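Local coordinates for protein glucosamine--fructose-6-phosphate aminotransferase [isomerizing] (Francisella tularensis subsp. tularensis, PDB 3TBF) that probably catalyses, as the isomerase domain of glucosamine-6-phosphate synthase, conversion of fructose 6-phosphate to glucosamine 6-phosphate with ammonia released from glutamine, at residues K201-L206 with A336-T341. Residues are numbered along the deposited sequence; the frame is centred on the assembly and turned at random.
Sequences KNIRAL and APVVFT
Leu206 and Val339 make the tightest touch here: Val339 CG2 sits against Leu206 CB at 3.6 Å, at the root of the leucine rather than its branched end. The other valine methyl, Val339 CG1, lies 3.8 Å from the backbone oxygen Leu206 O, so the two methyls lie side by side on the leucine, one against CB and the other beside the carbonyl oxygen. Backbones come close at this pair, with Leu206 CA 6.4 Å from Val339 CA. Next to it, Ile203 and Val338 cross at about a right angle and meet by two branches. Ile203 CG2 reaches Val338 CG1 at 4.0 Å, while Ile203 CD1 lies 4.2 Å from Val338 CG2; the extended chain of the isoleucine (chi2 178°) carries CD1 out to that second methyl.

Helix 165-184 touches both members of this pair, Val172 on Ile203, Thr168 and Leu171 on Val338. Val339 also rests on Leu328 of strand 324-328, and Leu206 touches Asp329 just beyond that strand. Farther round helix 335-355, Thr341 OG1 donates to Pro337 O at 2.9 Å, in the carbonyl plane, tying the hydroxyl back to its own helix.

The contact thus joins helix 203-211, from the linking region between the two SIS sheets, to the last helix of the second SIS domain. The side chains meet through carbon alone, with one methyl also resting near a backbone oxygen, so here the fit of methyl groups, and not directed polar bonds, probably holds the two helices at this point.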
ATOM      1  N   LYS A 201      -0.191 -11.525 -27.374  1.00 20.82           N
ATOM      2  CA  LYS A 201       0.826 -12.004 -28.337  1.00 21.29           C
ATOM      3  C   LYS A 201       1.786 -10.912 -28.869  1.00 22.06           C
ATOM      4  O   LYS A 201       2.933 -11.193 -29.236  1.00 22.46           O
ATOM      5  CB  LYS A 201       0.181 -12.701 -29.482  1.00 20.96           C
ATOM      6  CG  LYS A 201      -0.478 -13.970 -29.091  1.00 20.85           C
ATOM      7  CD  LYS A 201      -1.032 -14.591 -30.326  1.00 23.14           C
ATOM      8  CE  LYS A 201      -1.870 -15.790 -30.047  1.00 25.23           C
ATOM      9  NZ  LYS A 201      -2.826 -15.960 -31.191  1.00 24.75           N
ATOM     10  N   ASN A 202       1.324  -9.668 -28.858  1.00 22.41           N
ATOM     11  CA  ASN A 202       2.085  -8.589 -29.427  1.00 22.84           C
ATOM     12  C   ASN A 202       3.088  -8.078 -28.432  1.00 21.66           C
ATOM     13  O   ASN A 202       3.900  -7.231 -28.787  1.00 23.22           O
ATOM     14  CB  ASN A 202       1.179  -7.434 -29.866  1.00 23.70           C
ATOM     15  CG  ASN A 202       0.231  -7.818 -31.033  1.00 28.75           C
ATOM     16  OD1 ASN A 202       0.457  -8.792 -31.781  1.00 31.21           O
ATOM     17  ND2 ASN A 202      -0.837  -7.044 -31.171  1.00 33.09           N
ATOM     18  N   ILE A 203       3.036  -8.553 -27.194  1.00 18.61           N
ATOM     19  CA  ILE A 203       3.968  -8.079 -26.203  1.00 17.39           C
ATOM     20  C   ILE A 203       5.440  -8.306 -26.559  1.00 17.61           C
ATOM     21  O   ILE A 203       6.309  -7.495 -26.231  1.00 19.02           O
ATOM     22  CB  ILE A 203       3.697  -8.679 -24.759  1.00 16.27           C
ATOM     23  CG1 ILE A 203       2.367  -8.150 -24.208  1.00 16.69           C
ATOM     24  CG2 ILE A 203       4.795  -8.234 -23.821  1.00 13.24           C
ATOM     25  CD1 ILE A 203       1.934  -8.686 -22.818  1.00 10.92           C
ATOM     26  N   ARG A 204       5.737  -9.428 -27.178  1.00 17.63           N
ATOM     27  CA  ARG A 204       7.120  -9.758 -27.507  1.00 17.47           C
ATOM     28  C   ARG A 204       7.819  -8.664 -28.320  1.00 17.43           C
ATOM     29  O   ARG A 204       8.893  -8.201 -27.960  1.00 17.25           O
ATOM     30  CB  ARG A 204       7.164 -11.062 -28.271  1.00 17.70           C
ATOM     31  CG  ARG A 204       8.547 -11.396 -28.705  1.00 21.06           C
ATOM     32  CD  ARG A 204       8.723 -12.841 -29.138  1.00 23.06           C
ATOM     33  NE  ARG A 204      10.157 -13.139 -29.271  1.00 26.37           N
ATOM     34  CZ  ARG A 204      10.703 -14.349 -29.197  1.00 27.93           C
ATOM     35  NH1 ARG A 204       9.951 -15.417 -28.981  1.00 27.89           N
ATOM     36  NH2 ARG A 204      12.007 -14.484 -29.352  1.00 29.97           N
ATOM     37  N   ALA A 205       7.192  -8.233 -29.402  1.00 16.92           N
ATOM     38  CA  ALA A 205       7.754  -7.158 -30.217  1.00 17.34           C
ATOM     39  C   ALA A 205       7.894  -5.865 -29.417  1.00 17.13           C
ATOM     40  O   ALA A 205       8.854  -5.122 -29.552  1.00 17.36           O
ATOM     41  CB  ALA A 205       6.893  -6.926 -31.472  1.00 15.74           C
ATOM     42  N   LEU A 206       6.921  -5.585 -28.578  1.00 17.46           N
ATOM     43  CA  LEU A 206       6.936  -4.312 -27.857  1.00 17.17           C
ATOM     44  C   LEU A 206       8.053  -4.348 -26.778  1.00 16.77           C
ATOM     45  O   LEU A 206       8.727  -3.346 -26.512  1.00 17.09           O
ATOM     46  CB  LEU A 206       5.574  -4.083 -27.286  1.00 16.93           C
ATOM     47  CG  LEU A 206       4.459  -3.989 -28.337  1.00 19.58           C
ATOM     48  CD1 LEU A 206       3.139  -3.785 -27.605  1.00 19.29           C
ATOM     49  CD2 LEU A 206       4.688  -2.869 -29.365  1.00 19.04           C
ATOM     50  N   ALA A 336       0.951  -2.744 -21.838  1.00 15.76           N
ATOM     51  CA  ALA A 336       1.732  -1.585 -21.415  1.00 15.80           C
ATOM     52  C   ALA A 336       2.349  -1.766 -20.060  1.00 15.78           C
ATOM     53  O   ALA A 336       3.488  -1.385 -19.856  1.00 18.27           O
ATOM     54  CB  ALA A 336       0.923  -0.264 -21.515  1.00 15.35           C
ATOM     55  N   PRO A 337       1.641  -2.387 -19.119  1.00 15.42           N
ATOM     56  CA  PRO A 337       2.310  -2.589 -17.825  1.00 14.36           C
ATOM     57  C   PRO A 337       3.610  -3.400 -17.887  1.00 14.18           C
ATOM     58  O   PRO A 337       4.585  -3.100 -17.183  1.00 14.34           O
ATOM     59  CB  PRO A 337       1.257  -3.350 -17.010  1.00 14.45           C
ATOM     60  CG  PRO A 337      -0.075  -2.800 -17.611  1.00 15.97           C
ATOM     61  CD  PRO A 337       0.225  -2.797 -19.090  1.00 15.26           C
ATOM     62  N   VAL A 338       3.614  -4.438 -18.712  1.00 13.68           N
ATOM     63  CA  VAL A 338       4.810  -5.218 -18.957  1.00 12.36           C
ATOM     64  C   VAL A 338       5.865  -4.382 -19.710  1.00 13.21           C
ATOM     65  O   VAL A 338       7.006  -4.343 -19.306  1.00 12.79           O
ATOM     66  CB  VAL A 338       4.498  -6.477 -19.797  1.00 12.24           C
ATOM     67  CG1 VAL A 338       5.790  -7.263 -20.047  1.00  9.18           C
ATOM     68  CG2 VAL A 338       3.429  -7.333 -19.139  1.00  7.66           C
ATOM     69  N   VAL A 339       5.475  -3.719 -20.795  1.00 14.13           N
ATOM     70  CA  VAL A 339       6.446  -2.972 -21.600  1.00 14.45           C
ATOM     71  C   VAL A 339       7.136  -1.862 -20.794  1.00 15.64           C
ATOM     72  O   VAL A 339       8.356  -1.707 -20.822  1.00 15.86           O
ATOM     73  CB  VAL A 339       5.834  -2.445 -22.867  1.00 15.17           C
ATOM     74  CG1 VAL A 339       6.869  -1.600 -23.712  1.00 14.90           C
ATOM     75  CG2 VAL A 339       5.309  -3.623 -23.730  1.00 11.72           C
ATOM     76  N   PHE A 340       6.378  -1.164 -19.969  1.00 16.41           N
ATOM     77  CA  PHE A 340       6.952  -0.038 -19.273  1.00 16.18           C
ATOM     78  C   PHE A 340       7.850  -0.521 -18.159  1.00 15.99           C
ATOM     79  O   PHE A 340       8.630   0.294 -17.665  1.00 17.78           O
ATOM     80  CB  PHE A 340       5.873   0.844 -18.723  1.00 15.93           C
ATOM     81  CG  PHE A 340       5.382   1.838 -19.684  1.00 20.23           C
ATOM     82  CD1 PHE A 340       6.255   2.787 -20.202  1.00 22.73           C
ATOM     83  CD2 PHE A 340       4.054   1.884 -20.033  1.00 18.92           C
ATOM     84  CE1 PHE A 340       5.811   3.743 -21.077  1.00 25.10           C
ATOM     85  CE2 PHE A 340       3.612   2.823 -20.903  1.00 22.49           C
ATOM     86  CZ  PHE A 340       4.489   3.759 -21.446  1.00 24.91           C
ATOM     87  N   THR A 341       7.721  -1.792 -17.733  1.00 13.28           N
ATOM     88  CA  THR A 341       8.613  -2.357 -16.725  1.00 13.19           C
ATOM     89  C   THR A 341      10.058  -2.429 -17.186  1.00 13.89           C
ATOM     90  O   THR A 341      10.975  -2.192 -16.403  1.00 14.14           O
ATOM     91  CB  THR A 341       8.173  -3.774 -16.253  1.00 13.03           C
ATOM     92  OG1 THR A 341       6.912  -3.674 -15.613  1.00 13.98           O
ATOM     93  CG2 THR A 341       9.066  -4.327 -15.195  1.00 10.61           C
TER